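Local atomic coordinates of uncharacterized protein (Bacteroides dorei DSM 17855, PDB entry 5TGF), a protein that is of unknown function but is probably a serine hydrolase of the beta-lactamase family, and binds calcium. Residues D73-S78 against V161-E166; K85-F90 against M152-R157; P169-L174 against L179-S184. One frame throughout, in Å; residues are numbered along the deposited sequence.

Contact 1: D73-S78 against V161-E166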
loop_
_atom_site.group_PDB
_atom_site.type_symbol
_atom_site.label_atom_id
_atom_site.label_comp_id
_atom_site.label_asym_id
_atom_site.label_seq_id
_atom_site.Cartn_x
_atom_site.Cartn_y
_atom_site.Cartn_z
ATOM N N ASP A 73 3.322 -14.543 -10.841
ATOM C CA ASP A 73 3.040 -14.726 -12.258
ATOM C C ASP A 73 4.135 -15.543 -12.997
ATOM O O ASP A 73 3.834 -16.196 -13.987
ATOM C CB ASP A 73 2.842 -13.364 -12.944
ATOM C CG ASP A 73 1.496 -12.703 -12.596
ATOM O OD1 ASP A 73 0.641 -13.343 -11.946
ATOM O OD2 ASP A 73 1.301 -11.518 -12.948
ATOM N N ARG A 74 5.377 -15.458 -12.539
ATOM C CA ARG A 74 6.568 -16.000 -13.246
ATOM C C ARG A 74 7.160 -17.303 -12.656
ATOM O O ARG A 74 8.125 -17.832 -13.204
ATOM C CB ARG A 74 7.694 -14.967 -13.235
ATOM C CG ARG A 74 7.515 -13.823 -14.192
ATOM C CD ARG A 74 8.505 -12.719 -13.860
ATOM N NE ARG A 74 8.481 -11.644 -14.842
ATOM C CZ ARG A 74 7.506 -10.763 -14.961
ATOM N NH1 ARG A 74 6.454 -10.790 -14.148
ATOM N NH2 ARG A 74 7.593 -9.827 -15.889
ATOM N N THR A 75 6.680 -17.745 -11.505
ATOM C CA THR A 75 7.308 -18.856 -10.769
ATOM C C THR A 75 6.220 -19.769 -10.218
ATOM O O THR A 75 5.043 -19.523 -10.406
ATOM C CB THR A 75 8.157 -18.344 -9.593
ATOM O OG1 THR A 75 7.302 -17.683 -8.652
ATOM C CG2 THR A 75 9.275 -17.399 -10.055
ATOM N N ASP A 76 6.617 -20.836 -9.533
ATOM C CA ASP A 76 5.688 -21.704 -8.815
ATOM C C ASP A 76 5.185 -21.093 -7.486
ATOM O O ASP A 76 4.352 -21.683 -6.814
ATOM C CB ASP A 76 6.377 -23.050 -8.537
ATOM C CG ASP A 76 5.439 -24.098 -7.935
ATOM O OD1 ASP A 76 4.393 -24.417 -8.533
ATOM O OD2 ASP A 76 5.765 -24.628 -6.862
ATOM N N LEU A 77 5.670 -19.913 -7.118
ATOM C CA LEU A 77 5.128 -19.197 -5.937
ATOM C C LEU A 77 3.656 -18.905 -6.141
ATOM O O LEU A 77 3.243 -18.492 -7.234
ATOM C CB LEU A 77 5.891 -17.886 -5.712
ATOM C CG LEU A 77 5.490 -17.144 -4.433
ATOM C CD1 LEU A 77 5.883 -17.937 -3.177
ATOM C CD2 LEU A 77 6.160 -15.782 -4.434
ATOM N N SER A 78 2.853 -19.184 -5.120
ATOM C CA SER A 78 1.411 -19.018 -5.209
ATOM C C SER A 78 0.858 -18.382 -3.927
ATOM O O SER A 78 1.416 -18.549 -2.860
ATOM C CB SER A 78 0.741 -20.367 -5.470
ATOM O OG SER A 78 -0.568 -20.428 -4.907
ATOM N N VAL A 161 13.427 -15.724 -2.662
ATOM C CA VAL A 161 13.830 -17.109 -2.844
ATOM C C VAL A 161 13.297 -17.689 -4.158
ATOM O O VAL A 161 14.016 -18.365 -4.874
ATOM C CB VAL A 161 13.446 -17.947 -1.609
ATOM C CG1 VAL A 161 13.649 -19.447 -1.844
ATOM C CG2 VAL A 161 14.276 -17.480 -0.437
ATOM N N ALA A 162 12.079 -17.338 -4.526
ATOM C CA ALA A 162 11.486 -17.876 -5.747
ATOM C C ALA A 162 12.192 -17.369 -7.000
ATOM O O ALA A 162 12.296 -18.107 -8.005
ATOM C CB ALA A 162 10.002 -17.555 -5.783
HETATM N N MSE A 163 12.731 -16.149 -6.938
HETATM C CA MSE A 163 13.437 -15.557 -8.061
HETATM C C MSE A 163 14.946 -15.670 -8.010
HETATM O O MSE A 163 15.622 -15.309 -8.973
HETATM C CB MSE A 163 13.126 -14.057 -8.143
HETATM C CG MSE A 163 11.656 -13.773 -8.376
HETATM SE SE MSE A 163 11.201 -14.278 -10.227
HETATM C CE MSE A 163 12.154 -12.871 -11.199
ATOM N N GLY A 164 15.496 -16.028 -6.859
ATOM C CA GLY A 164 16.947 -15.963 -6.660
ATOM C C GLY A 164 17.535 -14.570 -6.739
ATOM O O GLY A 164 18.676 -14.397 -7.177
ATOM N N LYS A 165 16.800 -13.573 -6.234
ATOM C CA LYS A 165 17.181 -12.172 -6.422
ATOM C C LYS A 165 16.557 -11.332 -5.280
ATOM O O LYS A 165 15.457 -11.617 -4.846
ATOM C CB LYS A 165 16.641 -11.673 -7.766
ATOM C CG LYS A 165 17.357 -10.491 -8.352
ATOM C CD LYS A 165 16.901 -10.240 -9.804
ATOM C CE LYS A 165 17.346 -8.845 -10.234
ATOM N NZ LYS A 165 17.046 -8.503 -11.658
ATOM N N GLU A 166 17.247 -10.293 -4.847
ATOM C CA GLU A 166 16.765 -9.510 -3.706
ATOM C C GLU A 166 15.603 -8.583 -4.115
ATOM O O GLU A 166 15.397 -8.292 -5.303
ATOM C CB GLU A 166 17.911 -8.739 -3.057
ATOM C CG GLU A 166 18.825 -9.622 -2.204
ATOM C CD GLU A 166 19.605 -8.827 -1.181
ATOM O OE1 GLU A 166 20.546 -8.134 -1.580
ATOM O OE2 GLU A 166 19.223 -8.811 0.011
#
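Thr75 meets Ala162 and Met163 where the end of helix 60-74, running out into an ST turn, lies against the last turn of helix 150-163 in the helical part of a beta-lactamase-type fold. The threonine reaches across with both branches. Its methyl, CG2, heads for the selenium of Met163, a selenomethionine here, and the two side chains cross at about a right angle with CG2 3.7 Å from SE. The Met163 chain bends at chi2 (-71°), which sets the selenium beside the methyl, and again at chi3 (-70°). The other branch is polar and serves its own chain: Thr75 OG1 lies between the backbone N and the carbonyl carbon (chi1 63°), which turns it toward Leu77 N, whose hydrogen bond of 3.2 Å to OG1 closes the ST turn. OG1 also hydrogen-bonds to Val71 O, one turn back on helix 60-74, and this second grip fixes the rotation of the hydroxyl branch. Calcium has been observed at Val72, Thr75 and Leu77 in this protein, though none is bound in this model, so two residues of this contact belong to that site. The methyl of Ala162 faces the turn itself: CB stands 3.9 Å from Thr75 OG1 and 4.1 Å from Leu77 CB.

Contact 2: K85-F90 against M152-R157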
loop_
_atom_site.group_PDB
_atom_site.type_symbol
_atom_site.label_atom_id
_atom_site.label_comp_id
_atom_site.label_asym_id
_atom_site.label_seq_id
_atom_site.Cartn_x
_atom_site.Cartn_y
_atom_site.Cartn_z
ATOM N N LYS A 85 7.212 -23.903 2.781
ATOM C CA LYS A 85 7.508 -24.430 1.441
ATOM C C LYS A 85 8.729 -23.746 0.828
ATOM O O LYS A 85 9.511 -24.376 0.110
ATOM C CB LYS A 85 6.305 -24.280 0.528
ATOM C CG LYS A 85 6.592 -24.567 -0.939
ATOM C CD LYS A 85 5.348 -24.461 -1.802
ATOM C CE LYS A 85 5.718 -24.586 -3.273
ATOM N NZ LYS A 85 4.615 -24.210 -4.190
ATOM N N TRP A 86 8.882 -22.455 1.104
ATOM C CA TRP A 86 9.917 -21.665 0.493
ATOM C C TRP A 86 11.052 -21.351 1.443
ATOM O O TRP A 86 12.166 -21.226 0.987
ATOM C CB TRP A 86 9.335 -20.376 -0.119
ATOM C CG TRP A 86 8.465 -20.644 -1.329
ATOM C CD1 TRP A 86 7.123 -20.865 -1.337
ATOM C CD2 TRP A 86 8.916 -20.870 -2.675
ATOM N NE1 TRP A 86 6.707 -21.154 -2.613
ATOM C CE2 TRP A 86 7.785 -21.172 -3.448
ATOM C CE3 TRP A 86 10.170 -20.878 -3.283
ATOM C CZ2 TRP A 86 7.859 -21.437 -4.811
ATOM C CZ3 TRP A 86 10.249 -21.127 -4.651
ATOM C CH2 TRP A 86 9.099 -21.391 -5.394
ATOM N N LEU A 87 10.765 -21.194 2.740
ATOM C CA LEU A 87 11.768 -20.831 3.744
ATOM C C LEU A 87 11.885 -21.956 4.791
ATOM O O LEU A 87 11.228 -21.910 5.838
ATOM C CB LEU A 87 11.428 -19.515 4.457
ATOM C CG LEU A 87 11.026 -18.348 3.556
ATOM C CD1 LEU A 87 10.721 -17.089 4.373
ATOM C CD2 LEU A 87 12.157 -18.078 2.583
ATOM N N PRO A 88 12.716 -22.973 4.500
ATOM C CA PRO A 88 12.680 -24.173 5.336
ATOM C C PRO A 88 13.139 -23.963 6.785
ATOM O O PRO A 88 12.805 -24.785 7.646
ATOM C CB PRO A 88 13.578 -25.174 4.585
ATOM C CG PRO A 88 14.414 -24.345 3.672
ATOM C CD PRO A 88 13.573 -23.148 3.315
ATOM N N GLN A 89 13.804 -22.854 7.090
ATOM C CA GLN A 89 14.096 -22.550 8.467
ATOM C C GLN A 89 12.836 -22.351 9.313
ATOM O O GLN A 89 12.928 -22.371 10.541
ATOM C CB GLN A 89 15.080 -21.350 8.595
ATOM C CG GLN A 89 14.484 -19.961 8.382
ATOM C CD GLN A 89 15.465 -18.800 8.618
ATOM O OE1 GLN A 89 15.340 -17.727 8.004
ATOM N NE2 GLN A 89 16.426 -18.998 9.522
ATOM N N PHE A 90 11.669 -22.189 8.687
ATOM C CA PHE A 90 10.406 -22.058 9.445
ATOM C C PHE A 90 9.739 -23.398 9.809
ATOM O O PHE A 90 8.736 -23.389 10.503
ATOM C CB PHE A 90 9.392 -21.195 8.664
ATOM C CG PHE A 90 9.617 -19.712 8.796
ATOM C CD1 PHE A 90 10.686 -19.097 8.179
ATOM C CD2 PHE A 90 8.745 -18.934 9.542
ATOM C CE1 PHE A 90 10.903 -17.737 8.323
ATOM C CE2 PHE A 90 8.945 -17.571 9.680
ATOM C CZ PHE A 90 10.024 -16.974 9.080
HETATM N N MSE A 152 4.958 -8.774 6.165
HETATM C CA MSE A 152 5.284 -8.497 4.764
HETATM C C MSE A 152 6.745 -8.696 4.492
HETATM O O MSE A 152 7.129 -8.917 3.351
HETATM C CB MSE A 152 4.756 -7.132 4.314
HETATM C CG MSE A 152 3.233 -7.256 4.214
HETATM SE SE MSE A 152 2.463 -5.552 3.619
HETATM C CE MSE A 152 3.599 -5.162 2.072
ATOM N N GLN A 153 7.590 -8.584 5.527
ATOM C CA GLN A 153 9.014 -8.929 5.360
ATOM C C GLN A 153 9.176 -10.373 4.962
ATOM O O GLN A 153 9.964 -10.694 4.083
ATOM C CB GLN A 153 9.837 -8.666 6.620
ATOM C CG GLN A 153 9.783 -7.259 7.137
ATOM C CD GLN A 153 10.536 -6.291 6.270
ATOM O OE1 GLN A 153 9.999 -5.768 5.286
ATOM N NE2 GLN A 153 11.784 -6.032 6.632
ATOM N N ILE A 154 8.408 -11.242 5.597
ATOM C CA ILE A 154 8.428 -12.671 5.276
ATOM C C ILE A 154 7.921 -12.894 3.852
ATOM O O ILE A 154 8.559 -13.621 3.080
ATOM C CB ILE A 154 7.581 -13.476 6.259
ATOM C CG1 ILE A 154 8.096 -13.292 7.699
ATOM C CG2 ILE A 154 7.559 -14.949 5.890
ATOM C CD1 ILE A 154 7.299 -14.115 8.686
ATOM N N ALA A 155 6.806 -12.255 3.497
ATOM C CA ALA A 155 6.260 -12.326 2.137
ATOM C C ALA A 155 7.293 -11.922 1.102
ATOM O O ALA A 155 7.482 -12.621 0.090
ATOM C CB ALA A 155 4.999 -11.461 1.991
ATOM N N GLY A 156 7.964 -10.800 1.342
ATOM C CA GLY A 156 9.011 -10.356 0.463
ATOM C C GLY A 156 10.155 -11.365 0.313
ATOM O O GLY A 156 10.688 -11.538 -0.781
ATOM N N ARG A 157 10.564 -11.990 1.422
ATOM C CA ARG A 157 11.639 -12.978 1.395
ATOM C C ARG A 157 11.226 -14.223 0.591
ATOM O O ARG A 157 12.069 -14.822 -0.091
ATOM C CB ARG A 157 12.034 -13.377 2.801
ATOM C CG ARG A 157 13.192 -14.372 2.904
ATOM C CD ARG A 157 14.471 -13.845 2.346
ATOM N NE ARG A 157 15.486 -14.917 2.306
ATOM C CZ ARG A 157 16.375 -15.092 1.339
ATOM N NH1 ARG A 157 16.468 -14.250 0.321
ATOM N NH2 ARG A 157 17.207 -16.124 1.403
#
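Leu87 gives up the most surface here, fitting its branched end against Ile154 and Arg157, two residues one turn apart on helix 150-163. The contact joins that helix to the loop and short 3-10 turn following helix 83-86, within the helical region of the beta-lactamase-type fold. Leu87 CD1 lies 4.1 Å from Ile154 CG2, and both leucine methyls reach Arg157, CD2 coming to 3.9 Å from its CG. Ile154, next in buried area, uses two branches. Its CG2 is anti to the backbone N and serves the leucine; CG1, beside that N (chi1 -59°), carries CD1 off to Phe90. The phenylalanine ring meets this methyl at a slant, with Ile154 CD1 4.0 Å from both Phe90 CE2 and CZ. Leu87 and Phe90 can work as a pair because the 3-10 turn holds them on one side, Phe90 N donating to Leu87 O at 2.9 Å. Further apolar cover comes from Val129 of helix 125-133 on Phe90 and from Leu103 on Ile154. Arg157 joins the contact through its aliphatic part alone: the chain bends at chi2 (62°), and its guanidinium is engaged by a salt bridge from NH1 to Glu160. What it offers the leucine is the methylene CG, which also lies 4.0 Å from Leu87 CD1.

Contact 3: P169-L174 against L179-S184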
loop_
_atom_site.group_PDB
_atom_site.type_symbol
_atom_site.label_atom_id
_atom_site.label_comp_id
_atom_site.label_asym_id
_atom_site.label_seq_id
_atom_site.Cartn_x
_atom_site.Cartn_y
_atom_site.Cartn_z
ATOM N N PRO A 169 16.101 -5.080 -6.108
ATOM C CA PRO A 169 16.355 -5.292 -7.534
ATOM C C PRO A 169 15.159 -5.872 -8.272
ATOM O O PRO A 169 14.905 -5.471 -9.425
ATOM C CB PRO A 169 17.518 -6.295 -7.546
ATOM C CG PRO A 169 18.189 -6.134 -6.266
ATOM C CD PRO A 169 17.229 -5.529 -5.279
ATOM N N LEU A 170 14.390 -6.725 -7.610
ATOM C CA LEU A 170 13.148 -7.223 -8.192
ATOM C C LEU A 170 12.143 -6.122 -8.493
ATOM O O LEU A 170 11.504 -6.113 -9.543
ATOM C CB LEU A 170 12.501 -8.281 -7.305
ATOM C CG LEU A 170 13.180 -9.648 -7.296
ATOM C CD1 LEU A 170 12.524 -10.469 -6.212
ATOM C CD2 LEU A 170 13.037 -10.325 -8.681
ATOM N N PHE A 171 11.997 -5.180 -7.572
ATOM C CA PHE A 171 11.104 -4.063 -7.805
ATOM C C PHE A 171 11.510 -3.306 -9.061
ATOM O O PHE A 171 10.653 -2.925 -9.850
ATOM C CB PHE A 171 11.122 -3.110 -6.610
ATOM C CG PHE A 171 10.440 -1.795 -6.870
ATOM C CD1 PHE A 171 9.141 -1.741 -7.355
ATOM C CD2 PHE A 171 11.094 -0.607 -6.582
ATOM C CE1 PHE A 171 8.535 -0.511 -7.609
ATOM C CE2 PHE A 171 10.506 0.598 -6.849
ATOM C CZ PHE A 171 9.201 0.643 -7.337
ATOM N N GLN A 172 12.807 -3.054 -9.224
ATOM C CA GLN A 172 13.282 -2.297 -10.374
ATOM C C GLN A 172 13.076 -3.127 -11.653
ATOM O O GLN A 172 12.629 -2.603 -12.641
ATOM C CB GLN A 172 14.756 -1.906 -10.224
ATOM C CG GLN A 172 15.070 -1.007 -9.005
ATOM C CD GLN A 172 14.357 0.343 -9.040
ATOM O OE1 GLN A 172 14.030 0.880 -10.108
ATOM N NE2 GLN A 172 14.201 0.943 -7.865
ATOM N N GLU A 173 13.375 -4.410 -11.602
ATOM C CA GLU A 173 13.281 -5.248 -12.808
ATOM C C GLU A 173 11.818 -5.433 -13.267
ATOM O O GLU A 173 11.502 -5.231 -14.446
ATOM C CB GLU A 173 13.962 -6.590 -12.588
ATOM C CG GLU A 173 13.807 -7.546 -13.770
ATOM C CD GLU A 173 14.168 -8.988 -13.441
ATOM O OE1 GLU A 173 14.739 -9.248 -12.352
ATOM O OE2 GLU A 173 13.870 -9.876 -14.283
ATOM N N LEU A 174 10.934 -5.744 -12.328
ATOM C CA LEU A 174 9.582 -6.221 -12.635
ATOM C C LEU A 174 8.486 -5.144 -12.666
ATOM O O LEU A 174 7.450 -5.341 -13.291
ATOM C CB LEU A 174 9.183 -7.290 -11.609
ATOM C CG LEU A 174 10.028 -8.552 -11.578
ATOM C CD1 LEU A 174 9.497 -9.516 -10.544
ATOM C CD2 LEU A 174 10.069 -9.223 -12.949
ATOM N N LEU A 179 7.568 0.222 -16.241
ATOM C CA LEU A 179 6.650 1.374 -16.163
ATOM C C LEU A 179 7.317 2.744 -16.323
ATOM O O LEU A 179 6.642 3.766 -16.344
ATOM C CB LEU A 179 5.856 1.340 -14.849
ATOM C CG LEU A 179 4.876 0.167 -14.745
ATOM C CD1 LEU A 179 4.173 0.157 -13.402
ATOM C CD2 LEU A 179 3.864 0.135 -15.884
ATOM N N GLY A 180 8.644 2.789 -16.369
ATOM C CA GLY A 180 9.351 4.042 -16.435
ATOM C C GLY A 180 9.320 4.855 -15.145
ATOM O O GLY A 180 9.400 6.089 -15.178
HETATM N N MSE A 181 9.209 4.168 -14.003
HETATM C CA MSE A 181 9.348 4.813 -12.708
HETATM C C MSE A 181 10.848 4.990 -12.464
HETATM O O MSE A 181 11.556 4.010 -12.303
HETATM C CB MSE A 181 8.718 3.958 -11.606
HETATM C CG MSE A 181 7.186 3.857 -11.737
HETATM SE SE MSE A 181 6.586 2.392 -10.553
HETATM C CE MSE A 181 6.678 3.295 -8.821
ATOM N N THR A 182 11.344 6.211 -12.439
ATOM C CA THR A 182 12.818 6.388 -12.374
ATOM C C THR A 182 13.371 6.935 -11.088
ATOM O O THR A 182 14.601 7.045 -10.954
ATOM C CB THR A 182 13.326 7.282 -13.515
ATOM O OG1 THR A 182 12.621 8.511 -13.484
ATOM C CG2 THR A 182 13.112 6.551 -14.857
ATOM N N HIS A 183 12.517 7.270 -10.129
ATOM C CA HIS A 183 12.999 7.828 -8.882
ATOM C C HIS A 183 12.388 7.121 -7.668
ATOM O O HIS A 183 12.107 7.769 -6.675
ATOM C CB HIS A 183 12.654 9.328 -8.829
ATOM C CG HIS A 183 13.288 10.130 -9.921
ATOM N ND1 HIS A 183 12.586 10.575 -11.018
ATOM C CD2 HIS A 183 14.569 10.534 -10.105
ATOM C CE1 HIS A 183 13.404 11.229 -11.829
ATOM N NE2 HIS A 183 14.615 11.200 -11.308
ATOM N N SER A 184 12.118 5.827 -7.774
ATOM C CA SER A 184 11.519 5.080 -6.682
ATOM C C SER A 184 12.440 4.003 -6.126
ATOM O O SER A 184 13.202 3.392 -6.876
ATOM C CB SER A 184 10.207 4.447 -7.135
ATOM O OG SER A 184 9.278 5.447 -7.480
HETATM O O HOH W 1 12.993 3.825 -10.065
#
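A Schellman motif ends helix 167-179 at Gly180, whose positive phi turns the chain so that the loop 181-184 comes back alongside the helix it has just left. Gln172 fastens the returning loop. Its chain bends at chi2 (-62°), bringing the amide up to Ser184, and NE2 donates to Ser184 O at 2.8 Å with an N-H...O angle of 153°. The acceptor lies almost exactly in the plane of the Gln172 amide, while the donor sits 24° off the plane of the serine carbonyl. NE2 has a second partner in Glu168 OE2, one turn back on the helix, so both hold the amide in its orientation. The other end of the amide faces a bound water: Gln172 OE1 lies 3.1 Å from it, Met181 O 2.7 Å, and Ser184 N donates to it over 3.2 Å. The water thus sits between the glutamine and the loop.

Phe171 handles the apolar half. With CG anti to its backbone N, the ring extends toward the loop and presents its edge: CZ is 3.9 Å from CE of Met181, a selenomethionine, and CE2 is 3.9 Å from Ser184 CB. Phe186 adds an edge-to-face ring contact, and Val63 and Val67 of helix 60-74 also touch the phenylalanine. The serine hydroxyl binds Asp209 and Thr205, tying the loop onward to helix 207-218. The whole is a helix C-terminus closed by a Schellman motif, with the following loop pinned back onto the helix.

How the contacts relate
All three contacts belong to the helical part of the chain, apart from the six-stranded antiparallel sheet. Contacts 1 and 2 share helix 150-163, their centres 12 Å apart; residues 85-90 and 152-157 both fall between 73-78 and 161-166 in sequence, so contact 2 closes within the span of contact 1. They touch through Trp86, which packs on Leu77 and Ala162, and through the Asp76-Lys85 salt bridge. Contact 3 follows on the next helix, 167-179, its centre about 17 Å from contact 1 and joined to it by the Lys165-Glu173 salt bridge. Contacts 2 and 3 do not touch, their centres about 23 Å apart; contact 1, which holds two residues of the calcium site, touches both.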